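Local coordinates for glycoside hydrolase family protein (Novosphingobium sp. PP1Y, PDB 6Q2F), which probably hydrolyses alpha-L-rhamnosidic bonds, releasing terminal rhamnose from glycosides, at residues D376-F388 and A534-D547. Numbering follows the deposited sequence.
Sequences DALVDRYETKAGF and ALTGTLVGTREQSD
Tyr382 lays one face of its ring on the backbone of Thr536 and Gly537: Gly537 CA sits 3.6 Å from the ring centroid, 18° off the normal, a CH-pi contact. The opposite face carries the carboxylate carbon of Glu383, and Leu535 O comes up at the edge, 3.3 Å from Tyr382 CD1. Chi1 of 87° sets CG between the backbone N and carbonyl carbon, turning the ring back onto the turn 534-537. A CB on Gly537 would press on the ring and on the carbonyl of Thr536. With an alanine in place of Tyr382, the backbone of Gly537 would probably lose its cover on one side and Glu383 its ring on the other. The guanidinium of Arg543 works by its edge: NH1 donates fairly straight to Leu378 O (2.9 Å), with the oxygen near the guanidinium plane, and also to a water held by Asp380 N, while NH2 turns to Asp402 and Ser319.

This is where the chain leaving strand 366-374 of an antiparallel beta domain, with its short helix 382-385 closed by a Schellman motif at Gly387, meets the N-terminal end of the long helix 543-575 of the (beta/alpha)8 barrel. Val379 N donates almost straight to Gly537 O (2.8 Å, 173°). Val379 CG2 packs on Leu539 CA at 3.6 Å. Farther along, the extended Lys385 chain brings NZ to Asp547 OD1 at 2.7 Å, a salt bridge in which NZ comes in from above the carboxylate plane; the same NZ donates to Asp380 O. Beyond it, Ala386 CB touches Leu535 CD2 at 3.7 Å.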
ATOM      1  N   ASP A 376      40.400 -11.020   2.400  1.00 59.72           N
ATOM      2  CA  ASP A 376      40.116 -10.408   1.114  1.00 57.88           C
ATOM      3  C   ASP A 376      38.917  -9.464   1.195  1.00 61.57           C
ATOM      4  O   ASP A 376      38.139  -9.470   2.155  1.00 62.55           O
ATOM      5  CB  ASP A 376      39.877 -11.479   0.045  1.00 59.25           C
ATOM      6  CG  ASP A 376      38.964 -12.598   0.524  1.00 66.75           C
ATOM      7  OD1 ASP A 376      38.823 -12.777   1.755  1.00 71.41           O
ATOM      8  OD2 ASP A 376      38.396 -13.312  -0.334  1.00 68.04           O
ATOM      9  N   ALA A 377      38.787  -8.639   0.166  1.00 57.09           N
ATOM     10  CA  ALA A 377      37.661  -7.731   0.036  1.00 47.72           C
ATOM     11  C   ALA A 377      36.495  -8.467  -0.604  1.00 45.08           C
ATOM     12  O   ALA A 377      36.647  -9.073  -1.669  1.00 47.48           O
ATOM     13  CB  ALA A 377      38.050  -6.514  -0.804  1.00 43.64           C
ATOM     14  N   LEU A 378      35.340  -8.422   0.047  1.00 42.00           N
ATOM     15  CA  LEU A 378      34.130  -9.025  -0.485  1.00 39.29           C
ATOM     16  C   LEU A 378      33.188  -7.919  -0.949  1.00 44.79           C
ATOM     17  O   LEU A 378      33.393  -6.733  -0.665  1.00 45.57           O
ATOM     18  CB  LEU A 378      33.452  -9.914   0.569  1.00 40.12           C
ATOM     19  CG  LEU A 378      33.857 -11.398   0.705  1.00 46.94           C
ATOM     20  CD1 LEU A 378      35.347 -11.551   0.721  1.00 48.55           C
ATOM     21  CD2 LEU A 378      33.258 -12.034   1.965  1.00 44.48           C
ATOM     22  N   VAL A 379      32.147  -8.313  -1.682  1.00 46.12           N
ATOM     23  CA  VAL A 379      31.113  -7.351  -2.029  1.00 42.71           C
ATOM     24  C   VAL A 379      30.484  -6.834  -0.747  1.00 43.36           C
ATOM     25  O   VAL A 379      29.920  -7.601   0.045  1.00 42.74           O
ATOM     26  CB  VAL A 379      30.069  -7.969  -2.955  1.00 44.32           C
ATOM     27  CG1 VAL A 379      28.901  -6.997  -3.129  1.00 40.52           C
ATOM     28  CG2 VAL A 379      30.703  -8.305  -4.309  1.00 38.52           C
ATOM     29  N   ASP A 380      30.596  -5.530  -0.524  1.00 48.04           N
ATOM     30  CA  ASP A 380      30.031  -4.938   0.676  1.00 44.63           C
ATOM     31  C   ASP A 380      28.514  -5.074   0.663  1.00 41.56           C
ATOM     32  O   ASP A 380      27.855  -4.702  -0.311  1.00 40.89           O
ATOM     33  CB  ASP A 380      30.444  -3.471   0.771  1.00 47.11           C
ATOM     34  CG  ASP A 380      29.871  -2.799   1.984  1.00 49.54           C
ATOM     35  OD1 ASP A 380      30.035  -3.360   3.090  1.00 48.78           O
ATOM     36  OD2 ASP A 380      29.238  -1.733   1.835  1.00 53.95           O
ATOM     37  N   ARG A 381      27.971  -5.640   1.741  1.00 38.76           N
ATOM     38  CA  ARG A 381      26.532  -5.850   1.903  1.00 37.08           C
ATOM     39  C   ARG A 381      25.921  -6.578   0.707  1.00 40.27           C
ATOM     40  O   ARG A 381      24.864  -6.197   0.186  1.00 34.33           O
ATOM     41  CB  ARG A 381      25.819  -4.527   2.190  1.00 39.68           C
ATOM     42  CG  ARG A 381      25.660  -4.316   3.700  1.00 44.11           C
ATOM     43  CD  ARG A 381      25.522  -2.883   4.051  1.00 54.32           C
ATOM     44  NE  ARG A 381      26.671  -2.103   3.615  1.00 56.19           N
ATOM     45  CZ  ARG A 381      26.744  -0.789   3.786  1.00 52.57           C
ATOM     46  NH1 ARG A 381      25.734  -0.162   4.379  1.00 53.67           N
ATOM     47  NH2 ARG A 381      27.804  -0.105   3.374  1.00 48.81           N
ATOM     48  N   TYR A 382      26.576  -7.678   0.304  1.00 38.81           N
ATOM     49  CA  TYR A 382      26.132  -8.402  -0.885  1.00 32.92           C
ATOM     50  C   TYR A 382      24.783  -9.072  -0.658  1.00 31.95           C
ATOM     51  O   TYR A 382      23.978  -9.175  -1.589  1.00 35.18           O
ATOM     52  CB  TYR A 382      27.186  -9.429  -1.321  1.00 34.62           C
ATOM     53  CG  TYR A 382      27.107 -10.793  -0.659  1.00 39.19           C
ATOM     54  CD1 TYR A 382      26.282 -11.794  -1.172  1.00 35.93           C
ATOM     55  CD2 TYR A 382      27.855 -11.079   0.475  1.00 34.19           C
ATOM     56  CE1 TYR A 382      26.197 -13.033  -0.565  1.00 34.92           C
ATOM     57  CE2 TYR A 382      27.786 -12.317   1.083  1.00 40.78           C
ATOM     58  CZ  TYR A 382      26.957 -13.294   0.557  1.00 42.20           C
ATOM     59  OH  TYR A 382      26.885 -14.531   1.169  1.00 40.69           O
ATOM     60  N   GLU A 383      24.521  -9.550   0.567  1.00 32.33           N
ATOM     61  CA  GLU A 383      23.258 -10.235   0.829  1.00 29.14           C
ATOM     62  C   GLU A 383      22.068  -9.361   0.446  1.00 34.75           C
ATOM     63  O   GLU A 383      21.146  -9.819  -0.239  1.00 34.80           O
ATOM     64  CB  GLU A 383      23.168 -10.662   2.298  1.00 31.03           C
ATOM     65  CG  GLU A 383      24.228 -11.694   2.721  1.00 33.77           C
ATOM     66  CD  GLU A 383      25.399 -11.047   3.407  1.00 40.85           C
ATOM     67  OE1 GLU A 383      25.513  -9.810   3.301  1.00 43.81           O
ATOM     68  OE2 GLU A 383      26.212 -11.748   4.045  1.00 43.35           O
ATOM     69  N   THR A 384      22.068  -8.091   0.868  1.00 35.16           N
ATOM     70  CA  THR A 384      20.936  -7.238   0.512  1.00 30.43           C
ATOM     71  C   THR A 384      20.988  -6.843  -0.961  1.00 31.53           C
ATOM     72  O   THR A 384      19.951  -6.811  -1.629  1.00 35.28           O
ATOM     73  CB  THR A 384      20.846  -6.003   1.427  1.00 28.02           C
ATOM     74  OG1 THR A 384      19.739  -5.180   1.023  1.00 29.53           O
ATOM     75  CG2 THR A 384      22.101  -5.179   1.411  1.00 27.74           C
ATOM     76  N   LYS A 385      22.187  -6.589  -1.499  1.00 38.23           N
ATOM     77  CA  LYS A 385      22.287  -6.202  -2.907  1.00 38.50           C
ATOM     78  C   LYS A 385      21.865  -7.333  -3.833  1.00 32.33           C
ATOM     79  O   LYS A 385      21.380  -7.074  -4.937  1.00 29.88           O
ATOM     80  CB  LYS A 385      23.711  -5.752  -3.253  1.00 34.51           C
ATOM     81  CG  LYS A 385      24.115  -4.414  -2.641  1.00 33.03           C
ATOM     82  CD  LYS A 385      25.631  -4.197  -2.763  1.00 31.82           C
ATOM     83  CE  LYS A 385      26.055  -2.855  -2.143  1.00 35.20           C
ATOM     84  NZ  LYS A 385      27.537  -2.688  -2.107  1.00 34.49           N
ATOM     85  N   ALA A 386      22.025  -8.579  -3.397  1.00 30.06           N
ATOM     86  CA  ALA A 386      21.603  -9.734  -4.177  1.00 28.97           C
ATOM     87  C   ALA A 386      20.138 -10.066  -3.968  1.00 30.02           C
ATOM     88  O   ALA A 386      19.653 -11.040  -4.553  1.00 27.50           O
ATOM     89  CB  ALA A 386      22.458 -10.960  -3.827  1.00 26.15           C
ATOM     90  N   GLY A 387      19.427  -9.305  -3.146  1.00 30.17           N
ATOM     91  CA  GLY A 387      18.005  -9.519  -2.987  1.00 27.27           C
ATOM     92  C   GLY A 387      17.600 -10.531  -1.938  1.00 29.66           C
ATOM     93  O   GLY A 387      16.428 -10.919  -1.899  1.00 28.84           O
ATOM     94  N   PHE A 388      18.523 -10.982  -1.092  1.00 27.21           N
ATOM     95  CA  PHE A 388      18.125 -11.866  -0.008  1.00 35.29           C
ATOM     96  C   PHE A 388      17.410 -11.115   1.106  1.00 41.97           C
ATOM     97  O   PHE A 388      16.684 -11.738   1.883  1.00 38.53           O
ATOM     98  CB  PHE A 388      19.338 -12.591   0.568  1.00 26.25           C
ATOM     99  CG  PHE A 388      19.913 -13.636  -0.346  1.00 33.88           C
ATOM    100  CD1 PHE A 388      19.240 -14.829  -0.560  1.00 29.96           C
ATOM    101  CD2 PHE A 388      21.123 -13.431  -0.980  1.00 32.62           C
ATOM    102  CE1 PHE A 388      19.758 -15.788  -1.400  1.00 29.06           C
ATOM    103  CE2 PHE A 388      21.652 -14.389  -1.822  1.00 34.09           C
ATOM    104  CZ  PHE A 388      20.968 -15.573  -2.028  1.00 34.89           C
ATOM    105  N   ALA A 534      29.295 -12.233  -7.789  1.00 31.53           N
ATOM    106  CA  ALA A 534      28.935 -11.117  -6.919  1.00 31.78           C
ATOM    107  C   ALA A 534      27.711 -11.429  -6.075  1.00 34.80           C
ATOM    108  O   ALA A 534      27.588 -10.931  -4.950  1.00 36.72           O
ATOM    109  CB  ALA A 534      28.687  -9.860  -7.757  1.00 36.60           C
ATOM    110  N   LEU A 535      26.779 -12.217  -6.609  1.00 37.03           N
ATOM    111  CA  LEU A 535      25.594 -12.602  -5.847  1.00 35.45           C
ATOM    112  C   LEU A 535      25.945 -13.442  -4.629  1.00 39.51           C
ATOM    113  O   LEU A 535      25.111 -13.582  -3.723  1.00 34.80           O
ATOM    114  CB  LEU A 535      24.631 -13.396  -6.731  1.00 34.16           C
ATOM    115  CG  LEU A 535      24.017 -12.662  -7.910  1.00 31.91           C
ATOM    116  CD1 LEU A 535      23.479 -13.653  -8.914  1.00 30.73           C
ATOM    117  CD2 LEU A 535      22.900 -11.753  -7.395  1.00 30.56           C
ATOM    118  N   THR A 536      27.151 -14.014  -4.590  1.00 35.63           N
ATOM    119  CA  THR A 536      27.597 -14.828  -3.471  1.00 40.19           C
ATOM    120  C   THR A 536      28.658 -14.141  -2.623  1.00 43.88           C
ATOM    121  O   THR A 536      29.207 -14.774  -1.720  1.00 39.80           O
ATOM    122  CB  THR A 536      28.146 -16.167  -3.969  1.00 32.86           C
ATOM    123  OG1 THR A 536      29.432 -15.951  -4.560  1.00 36.14           O
ATOM    124  CG2 THR A 536      27.221 -16.769  -5.007  1.00 31.66           C
ATOM    125  N   GLY A 537      28.971 -12.870  -2.891  1.00 38.03           N
ATOM    126  CA  GLY A 537      29.943 -12.134  -2.116  1.00 34.98           C
ATOM    127  C   GLY A 537      31.264 -11.892  -2.815  1.00 37.50           C
ATOM    128  O   GLY A 537      32.041 -11.051  -2.348  1.00 37.02           O
ATOM    129  N   THR A 538      31.553 -12.596  -3.908  1.00 41.00           N
ATOM    130  CA  THR A 538      32.853 -12.471  -4.563  1.00 41.67           C
ATOM    131  C   THR A 538      32.867 -11.222  -5.432  1.00 35.01           C
ATOM    132  O   THR A 538      32.119 -11.127  -6.408  1.00 38.77           O
ATOM    133  CB  THR A 538      33.172 -13.705  -5.399  1.00 37.49           C
ATOM    134  OG1 THR A 538      33.375 -14.824  -4.535  1.00 38.18           O
ATOM    135  CG2 THR A 538      34.447 -13.464  -6.221  1.00 42.62           C
ATOM    136  N   LEU A 539      33.728 -10.269  -5.087  1.00 42.69           N
ATOM    137  CA  LEU A 539      33.856  -9.056  -5.880  1.00 45.54           C
ATOM    138  C   LEU A 539      34.293  -9.400  -7.296  1.00 41.91           C
ATOM    139  O   LEU A 539      35.262 -10.131  -7.495  1.00 45.45           O
ATOM    140  CB  LEU A 539      34.858  -8.101  -5.235  1.00 44.21           C
ATOM    141  CG  LEU A 539      35.039  -6.763  -5.945  1.00 46.87           C
ATOM    142  CD1 LEU A 539      33.725  -6.007  -6.031  1.00 42.94           C
ATOM    143  CD2 LEU A 539      36.092  -5.930  -5.233  1.00 43.77           C
ATOM    144  N   VAL A 540      33.556  -8.887  -8.275  1.00 38.76           N
ATOM    145  CA  VAL A 540      33.890  -9.014  -9.687  1.00 39.89           C
ATOM    146  C   VAL A 540      34.121  -7.610 -10.214  1.00 39.72           C
ATOM    147  O   VAL A 540      33.261  -6.739 -10.049  1.00 38.00           O
ATOM    148  CB  VAL A 540      32.778  -9.727 -10.480  1.00 40.15           C
ATOM    149  CG1 VAL A 540      33.204  -9.946 -11.934  1.00 42.07           C
ATOM    150  CG2 VAL A 540      32.422 -11.048  -9.818  1.00 34.39           C
ATOM    151  N   GLY A 541      35.281  -7.388 -10.836  1.00 47.51           N
ATOM    152  CA  GLY A 541      35.647  -6.051 -11.278  1.00 43.78           C
ATOM    153  C   GLY A 541      35.720  -5.100 -10.095  1.00 43.75           C
ATOM    154  O   GLY A 541      35.974  -5.501  -8.952  1.00 51.09           O
ATOM    155  N   THR A 542      35.493  -3.819 -10.368  1.00 39.68           N
ATOM    156  CA  THR A 542      35.499  -2.828  -9.303  1.00 39.35           C
ATOM    157  C   THR A 542      34.247  -2.971  -8.449  1.00 40.14           C
ATOM    158  O   THR A 542      33.253  -3.575  -8.860  1.00 40.12           O
ATOM    159  CB  THR A 542      35.567  -1.417  -9.881  1.00 44.03           C
ATOM    160  OG1 THR A 542      34.335  -1.127 -10.547  1.00 43.57           O
ATOM    161  CG2 THR A 542      36.714  -1.314 -10.904  1.00 34.97           C
ATOM    162  N   ARG A 543      34.295  -2.398  -7.242  1.00 38.73           N
ATOM    163  CA  ARG A 543      33.107  -2.393  -6.390  1.00 39.07           C
ATOM    164  C   ARG A 543      31.924  -1.768  -7.106  1.00 37.46           C
ATOM    165  O   ARG A 543      30.782  -2.218  -6.951  1.00 39.48           O
ATOM    166  CB  ARG A 543      33.376  -1.642  -5.081  1.00 37.63           C
ATOM    167  CG  ARG A 543      34.348  -2.317  -4.129  1.00 43.00           C
ATOM    168  CD  ARG A 543      34.318  -1.622  -2.764  1.00 48.56           C
ATOM    169  NE  ARG A 543      35.300  -2.192  -1.848  1.00 49.70           N
ATOM    170  CZ  ARG A 543      35.116  -3.323  -1.177  1.00 52.36           C
ATOM    171  NH1 ARG A 543      33.982  -3.998  -1.318  1.00 46.97           N
ATOM    172  NH2 ARG A 543      36.067  -3.780  -0.368  1.00 51.23           N
ATOM    173  N   GLU A 544      32.176  -0.721  -7.891  1.00 40.85           N
ATOM    174  CA  GLU A 544      31.087  -0.040  -8.578  1.00 40.77           C
ATOM    175  C   GLU A 544      30.466  -0.937  -9.641  1.00 39.18           C
ATOM    176  O   GLU A 544      29.240  -0.991  -9.776  1.00 40.73           O
ATOM    177  CB  GLU A 544      31.588   1.275  -9.182  1.00 39.84           C
ATOM    178  CG  GLU A 544      30.494   2.144  -9.839  1.00 51.84           C
ATOM    179  CD  GLU A 544      29.348   2.529  -8.898  1.00 59.12           C
ATOM    180  OE1 GLU A 544      29.561   2.631  -7.670  1.00 63.22           O
ATOM    181  OE2 GLU A 544      28.221   2.733  -9.395  1.00 62.82           O
ATOM    182  N   GLN A 545      31.297  -1.659 -10.400  1.00 37.87           N
ATOM    183  CA  GLN A 545      30.778  -2.575 -11.411  1.00 35.53           C
ATOM    184  C   GLN A 545      29.940  -3.685 -10.786  1.00 34.81           C
ATOM    185  O   GLN A 545      28.889  -4.058 -11.319  1.00 34.26           O
ATOM    186  CB  GLN A 545      31.930  -3.177 -12.204  1.00 34.31           C
ATOM    187  CG  GLN A 545      32.600  -2.249 -13.183  1.00 36.93           C
ATOM    188  CD  GLN A 545      33.856  -2.906 -13.753  1.00 43.40           C
ATOM    189  OE1 GLN A 545      34.710  -3.377 -13.006  1.00 41.93           O
ATOM    190  NE2 GLN A 545      33.943  -2.977 -15.077  1.00 40.07           N
ATOM    191  N   SER A 546      30.402  -4.253  -9.672  1.00 35.07           N
ATOM    192  CA  SER A 546      29.607  -5.288  -9.020  1.00 31.48           C
ATOM    193  C   SER A 546      28.337  -4.695  -8.439  1.00 29.56           C
ATOM    194  O   SER A 546      27.271  -5.310  -8.516  1.00 33.59           O
ATOM    195  CB  SER A 546      30.423  -6.002  -7.942  1.00 36.54           C
ATOM    196  OG  SER A 546      31.195  -7.045  -8.521  1.00 41.47           O
ATOM    197  N   ASP A 547      28.420  -3.475  -7.899  1.00 37.11           N
ATOM    198  CA  ASP A 547      27.221  -2.822  -7.381  1.00 32.91           C
ATOM    199  C   ASP A 547      26.230  -2.527  -8.501  1.00 36.97           C
ATOM    200  O   ASP A 547      25.013  -2.650  -8.309  1.00 36.05           O
ATOM    201  CB  ASP A 547      27.594  -1.538  -6.645  1.00 34.18           C
ATOM    202  CG  ASP A 547      28.192  -1.804  -5.282  1.00 47.86           C
ATOM    203  OD1 ASP A 547      28.068  -2.947  -4.792  1.00 50.90           O
ATOM    204  OD2 ASP A 547      28.776  -0.872  -4.694  1.00 51.92           O
TER
HETATM  205  O   HOH W   1      35.912 -11.271  -3.104  1.00 45.14           O
HETATM  206  O   HOH W   2      31.344  -3.772  -2.481  1.00 41.81           O
HETATM  207  O   HOH W   3      26.463   0.156  -3.662  1.00 44.16           O